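Local coordinates for iron aquisition yersiniabactin synthesis enzyme, YbtT (Escherichia coli, PDB 6BA9), which hydrolyses thioesters as a low-specificity type II thioesterase that maintains production of the metallophore yersiniabactin, at residues W7-G12 with D40-L45; H16-P21 with L84-H89. The protein carries 1 engineered substitution. All coordinates share one frame; numbering follows the deposited sequence.

The chain leaves its outermost strand 3-7 through residues 7-12, crosses to the interior as strand 16-20, and then returns as strand 42-46 between the two. Interaction 1 closes the first loop, with 27 residues between its segments, and joins the end of the edge strand to 40-45 in antiparallel fashion. Interaction 2 spans 62 residues and pairs 16-21 with 84-89 in parallel. The two closures cross, because 16-21 lies within the first loop and 40-45 within the second. They also touch: Ser44 bonds to His16 and Met19, joining strand 42-46 to strand 16-20. With the two contacts this makes 3-7, 42-46, 16-20 and 84-89 successive strands of one mixed sheet.

Interaction 1 (W7-G12 with D40-L45)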
loop_
_atom_site.group_PDB
_atom_site.type_symbol
_atom_site.label_atom_id
_atom_site.label_comp_id
_atom_site.label_asym_id
_atom_site.label_seq_id
_atom_site.Cartn_x
_atom_site.Cartn_y
_atom_site.Cartn_z
ATOM N N TRP A 7 2.922 -14.946 5.613
ATOM C CA TRP A 7 2.183 -15.989 6.322
ATOM C C TRP A 7 1.674 -17.021 5.332
ATOM O O TRP A 7 1.157 -16.662 4.268
ATOM C CB TRP A 7 0.921 -15.479 7.047
ATOM C CG TRP A 7 1.066 -14.376 8.013
ATOM C CD1 TRP A 7 2.187 -13.998 8.698
ATOM C CD2 TRP A 7 0.036 -13.475 8.403
ATOM N NE1 TRP A 7 1.906 -12.916 9.484
ATOM C CE2 TRP A 7 0.592 -12.572 9.321
ATOM C CE3 TRP A 7 -1.312 -13.348 8.063
ATOM C CZ2 TRP A 7 -0.149 -11.552 9.903
ATOM C CZ3 TRP A 7 -2.041 -12.330 8.628
ATOM C CH2 TRP A 7 -1.460 -11.446 9.549
ATOM N N PRO A 8 1.719 -18.300 5.679
ATOM C CA PRO A 8 0.962 -19.288 4.926
ATOM C C PRO A 8 -0.477 -19.293 5.414
ATOM O O PRO A 8 -0.783 -18.867 6.531
ATOM C CB PRO A 8 1.663 -20.592 5.316
ATOM C CG PRO A 8 2.007 -20.357 6.742
ATOM C CD PRO A 8 2.369 -18.900 6.860
ATOM N N ALA A 9 -1.374 -19.760 4.555
ATOM C CA ALA A 9 -2.741 -19.950 4.997
ATOM C C ALA A 9 -2.765 -20.996 6.105
ATOM O O ALA A 9 -1.943 -21.918 6.135
ATOM C CB ALA A 9 -3.614 -20.419 3.835
ATOM N N ARG A 10 -3.705 -20.845 7.031
ATOM C CA ARG A 10 -3.875 -21.861 8.060
ATOM C C ARG A 10 -5.352 -22.110 8.317
ATOM O O ARG A 10 -6.239 -21.381 7.856
ATOM C CB ARG A 10 -3.153 -21.502 9.364
ATOM C CG ARG A 10 -3.771 -20.356 10.115
ATOM C CD ARG A 10 -3.027 -20.099 11.414
ATOM N NE ARG A 10 -3.629 -19.046 12.210
ATOM C CZ ARG A 10 -3.044 -18.494 13.270
ATOM N NH1 ARG A 10 -1.838 -18.895 13.646
ATOM N NH2 ARG A 10 -3.653 -17.538 13.948
ATOM N N ASN A 11 -5.601 -23.174 9.079
ATOM C CA ASN A 11 -6.939 -23.536 9.525
ATOM C C ASN A 11 -7.899 -23.787 8.363
ATOM O O ASN A 11 -9.097 -23.566 8.497
ATOM C CB ASN A 11 -7.513 -22.519 10.505
ATOM C CG ASN A 11 -6.722 -22.443 11.785
ATOM O OD1 ASN A 11 -6.033 -23.392 12.151
ATOM N ND2 ASN A 11 -6.806 -21.310 12.467
ATOM N N GLY A 12 -7.371 -24.256 7.232
ATOM C CA GLY A 12 -8.171 -24.510 6.049
ATOM C C GLY A 12 -8.596 -23.276 5.272
ATOM O O GLY A 12 -9.319 -23.414 4.277
ATOM N N ASP A 40 -6.113 -15.953 9.422
ATOM C CA ASP A 40 -5.844 -17.270 8.844
ATOM C C ASP A 40 -5.518 -17.258 7.343
ATOM O O ASP A 40 -5.113 -18.299 6.803
ATOM C CB ASP A 40 -7.037 -18.185 9.107
ATOM C CG ASP A 40 -7.186 -18.550 10.584
ATOM O OD1 ASP A 40 -6.279 -18.267 11.394
ATOM O OD2 ASP A 40 -8.238 -19.119 10.915
ATOM N N CYS A 41 -5.686 -16.127 6.662
ATOM C CA CYS A 41 -5.367 -16.053 5.248
ATOM C C CYS A 41 -3.864 -16.159 5.046
ATOM O O CYS A 41 -3.077 -15.821 5.930
ATOM C CB CYS A 41 -5.828 -14.699 4.694
ATOM S SG CYS A 41 -5.218 -13.246 5.596
ATOM N N ALA A 42 -3.470 -16.613 3.857
ATOM C CA ALA A 42 -2.118 -16.370 3.389
ATOM C C ALA A 42 -1.919 -14.867 3.272
ATOM O O ALA A 42 -2.866 -14.117 3.019
ATOM C CB ALA A 42 -1.889 -17.040 2.035
ATOM N N LEU A 43 -0.689 -14.425 3.527
ATOM C CA LEU A 43 -0.313 -13.020 3.464
ATOM C C LEU A 43 0.998 -12.896 2.708
ATOM O O LEU A 43 1.988 -13.553 3.055
ATOM C CB LEU A 43 -0.112 -12.428 4.852
ATOM C CG LEU A 43 0.419 -10.993 4.934
ATOM C CD1 LEU A 43 -0.545 -9.975 4.314
ATOM C CD2 LEU A 43 0.678 -10.606 6.387
ATOM N N SER A 44 1.004 -12.054 1.681
ATOM C CA SER A 44 2.216 -11.752 0.935
ATOM C C SER A 44 2.433 -10.251 0.907
ATOM O O SER A 44 1.475 -9.470 0.966
ATOM C CB SER A 44 2.140 -12.292 -0.477
ATOM O OG SER A 44 1.959 -13.711 -0.489
ATOM N N LEU A 45 3.705 -9.860 0.806
ATOM C CA LEU A 45 4.127 -8.470 0.730
ATOM C C LEU A 45 4.720 -8.214 -0.651
ATOM O O LEU A 45 5.515 -9.021 -1.160
ATOM C CB LEU A 45 5.197 -8.179 1.799
ATOM C CG LEU A 45 5.714 -6.744 1.872
ATOM C CD1 LEU A 45 4.658 -5.787 2.378
ATOM C CD2 LEU A 45 6.967 -6.695 2.763
HETATM O O HOH W 1 1.881 -16.146 1.517
HETATM O O HOH W 2 -6.455 -17.261 13.807
#
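The methyl CD2 of Leu43 sits over one face of the Trp7 indole, 3.5 Å from the centroid of the six-membered ring and 10° off its normal, which defines a CH-pi contact. At the indole edge, in plane, lies Cys41 O, 3.7 Å from Trp7 CE3. The ring also meets Phe237, and its NE1 donates to Trp33 O, so the rotation of the indole is set by a polar anchor as well as by packing. The second flat group, the Arg10 guanidinium, has Asp40 at its edge, in plane, while the guanidinium and carboxylate planes stand 71° apart. Arg10 NE donates to Asp40 OD1 at 2.9 Å with a nearly straight N-H...O angle of 174°, a salt bridge through the epsilon nitrogen. With its chain extended from CG to NE, Arg10 runs past the carboxylate, and a water links NH2 to the same OD1. The amide ND2 of Asn11 donates to Asp40 OD2 at 3.0 Å. Both side-chain donors reach their oxygen from above the carboxylate plane.

The backbones add to this grip. Trp7 and Leu43 form an antiparallel hydrogen-bonded pair, with Trp7 N to Leu43 O at 3.1 Å and Leu43 N to Trp7 O at 3.0 Å, and beyond the strand end Arg10 N reaches Asp40 O at 2.9 Å. A buried aromatic end thus passes into a more exposed ionic one. Because donors reach both carboxylate oxygens, Asp40 is probably kept ionised, clamping the loop after the edge strand.

Interaction 2 (H16-P21 with L84-H89); sequences HLVMCP and LLLAGH
Val18 uses both backbone polar atoms on strand 84-89: its N donates to Leu85 O at 2.9 Å, nearly along the carbonyl direction, and its O accepts Ala87 N at 2.9 Å. The same alternation extends both ways. Leu85 N donates to His16 O at 2.9 Å, Cys20 N donates to Ala87 O at 2.8 Å, and a weak bond from His89 N to Cys20 O, at 3.3 Å, marks where the ladder begins to part. The short strand axes run 22° from parallel. Leu17 and Met19 turn their backbone groups the other way, to Ala42, Ser44 and Val46 of the neighbouring strand 42-46, so strand 16-20 is bonded along both sides.

Side-chain polar atoms find partners beyond the pair. His16 NE2 bonds with Ser44 OG, and on the buried imidazole of His89, ND1 pairs with Ser116 OG and NE2 with His226 O; Tyr228 meets that ring edge-to-face.

The remaining side chains pack by sheet face. On one, Ala87 CB lies between Met19 SD, at 3.8 Å, and Leu17 CD1, at 3.9 Å. The bend of Met19 at chi2 (70°) turns its thioether along the partner strand, bringing CE to 3.8 Å from His89 CB. On the other face Val18 CG2 meets Leu84 CD1, while Leu86 carries on to helix 91-105.

Within this mixed sheet, whose edge strand 3-7 is antiparallel, the pair belongs to the parallel core of an alpha/beta-hydrolase fold, the fold of the thioesterase family. Gly88 and His89 open the Gly-His-Ser-Met-Gly motif of the nucleophile elbow, its serine replaced here by an engineered alanine; helix 91-105 follows.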
loop_
_atom_site.group_PDB
_atom_site.type_symbol
_atom_site.label_atom_id
_atom_site.label_comp_id
_atom_site.label_asym_id
_atom_site.label_seq_id
_atom_site.Cartn_x
_atom_site.Cartn_y
_atom_site.Cartn_z
ATOM N N HIS A 16 -6.161 -15.112 0.223
ATOM C CA HIS A 16 -4.796 -14.622 0.063
ATOM C C HIS A 16 -4.844 -13.103 0.068
ATOM O O HIS A 16 -5.489 -12.494 -0.792
ATOM C CB HIS A 16 -4.176 -15.139 -1.233
ATOM C CG HIS A 16 -2.712 -14.868 -1.367
ATOM N ND1 HIS A 16 -1.989 -15.301 -2.459
ATOM C CD2 HIS A 16 -1.835 -14.191 -0.583
ATOM C CE1 HIS A 16 -0.727 -14.927 -2.328
ATOM N NE2 HIS A 16 -0.601 -14.278 -1.182
ATOM N N LEU A 17 -4.222 -12.505 1.079
ATOM C CA LEU A 17 -4.123 -11.056 1.230
ATOM C C LEU A 17 -2.743 -10.612 0.750
ATOM O O LEU A 17 -1.723 -11.143 1.196
ATOM C CB LEU A 17 -4.344 -10.678 2.700
ATOM C CG LEU A 17 -4.155 -9.235 3.139
ATOM C CD1 LEU A 17 -5.124 -8.305 2.461
ATOM C CD2 LEU A 17 -4.315 -9.139 4.654
ATOM N N VAL A 18 -2.719 -9.665 -0.191
ATOM C CA VAL A 18 -1.502 -9.126 -0.792
ATOM C C VAL A 18 -1.383 -7.661 -0.393
ATOM O O VAL A 18 -2.278 -6.853 -0.691
ATOM C CB VAL A 18 -1.542 -9.285 -2.317
ATOM C CG1 VAL A 18 -0.330 -8.616 -2.985
ATOM C CG2 VAL A 18 -1.586 -10.754 -2.696
ATOM N N MET A 19 -0.294 -7.322 0.294
ATOM C CA MET A 19 -0.094 -5.996 0.851
ATOM C C MET A 19 0.937 -5.212 0.059
ATOM O O MET A 19 2.084 -5.656 -0.078
ATOM C CB MET A 19 0.380 -6.097 2.302
ATOM C CG MET A 19 0.691 -4.762 2.947
ATOM S SD MET A 19 -0.790 -3.801 3.248
ATOM C CE MET A 19 -0.065 -2.349 3.973
ATOM N N CYS A 20 0.577 -3.998 -0.353
ATOM C CA CYS A 20 1.463 -3.051 -1.021
ATOM C C CYS A 20 2.018 -2.062 0.001
ATOM O O CYS A 20 1.239 -1.426 0.740
ATOM C CB CYS A 20 0.681 -2.293 -2.092
ATOM S SG CYS A 20 0.127 -3.363 -3.441
ATOM N N PRO A 21 3.333 -1.890 0.079
ATOM C CA PRO A 21 3.922 -1.058 1.130
ATOM C C PRO A 21 3.894 0.435 0.799
ATOM O O PRO A 21 3.596 0.869 -0.318
ATOM C CB PRO A 21 5.354 -1.586 1.194
ATOM C CG PRO A 21 5.656 -1.963 -0.201
ATOM C CD PRO A 21 4.366 -2.592 -0.698
ATOM N N LEU A 84 -9.012 -13.339 -3.400
ATOM C CA LEU A 84 -7.881 -12.420 -3.366
ATOM C C LEU A 84 -8.317 -11.111 -2.730
ATOM O O LEU A 84 -9.318 -10.503 -3.140
ATOM C CB LEU A 84 -7.365 -12.156 -4.780
ATOM C CG LEU A 84 -6.246 -11.110 -4.879
ATOM C CD1 LEU A 84 -4.949 -11.602 -4.243
ATOM C CD2 LEU A 84 -6.002 -10.745 -6.325
ATOM N N LEU A 85 -7.560 -10.677 -1.729
ATOM C CA LEU A 85 -7.718 -9.365 -1.113
ATOM C C LEU A 85 -6.476 -8.530 -1.393
ATOM O O LEU A 85 -5.354 -8.982 -1.142
ATOM C CB LEU A 85 -7.912 -9.510 0.400
ATOM C CG LEU A 85 -9.112 -10.361 0.848
ATOM C CD1 LEU A 85 -9.061 -10.584 2.354
ATOM C CD2 LEU A 85 -10.400 -9.677 0.473
ATOM N N LEU A 86 -6.663 -7.334 -1.936
ATOM C CA LEU A 86 -5.562 -6.413 -2.195
ATOM C C LEU A 86 -5.607 -5.292 -1.179
ATOM O O LEU A 86 -6.667 -4.704 -0.969
ATOM C CB LEU A 86 -5.688 -5.787 -3.579
ATOM C CG LEU A 86 -5.304 -6.672 -4.743
ATOM C CD1 LEU A 86 -5.808 -6.045 -6.054
ATOM C CD2 LEU A 86 -3.801 -6.830 -4.780
ATOM N N ALA A 87 -4.481 -5.006 -0.540
ATOM C CA ALA A 87 -4.388 -3.947 0.454
ATOM C C ALA A 87 -3.161 -3.086 0.184
ATOM O O ALA A 87 -2.167 -3.550 -0.375
ATOM C CB ALA A 87 -4.270 -4.524 1.856
ATOM N N GLY A 88 -3.219 -1.828 0.600
ATOM C CA GLY A 88 -2.049 -0.970 0.532
ATOM C C GLY A 88 -2.180 0.192 1.479
ATOM O O GLY A 88 -3.291 0.640 1.779
ATOM N N HIS A 89 -1.037 0.681 1.963
ATOM C CA HIS A 89 -0.961 1.823 2.864
ATOM C C HIS A 89 -0.168 2.938 2.194
ATOM O O HIS A 89 0.929 2.702 1.669
ATOM C CB HIS A 89 -0.275 1.425 4.174
ATOM C CG HIS A 89 -0.333 2.482 5.231
ATOM N ND1 HIS A 89 -1.507 2.861 5.860
ATOM C CD2 HIS A 89 0.647 3.251 5.767
ATOM C CE1 HIS A 89 -1.234 3.789 6.762
ATOM N NE2 HIS A 89 0.060 4.051 6.716
#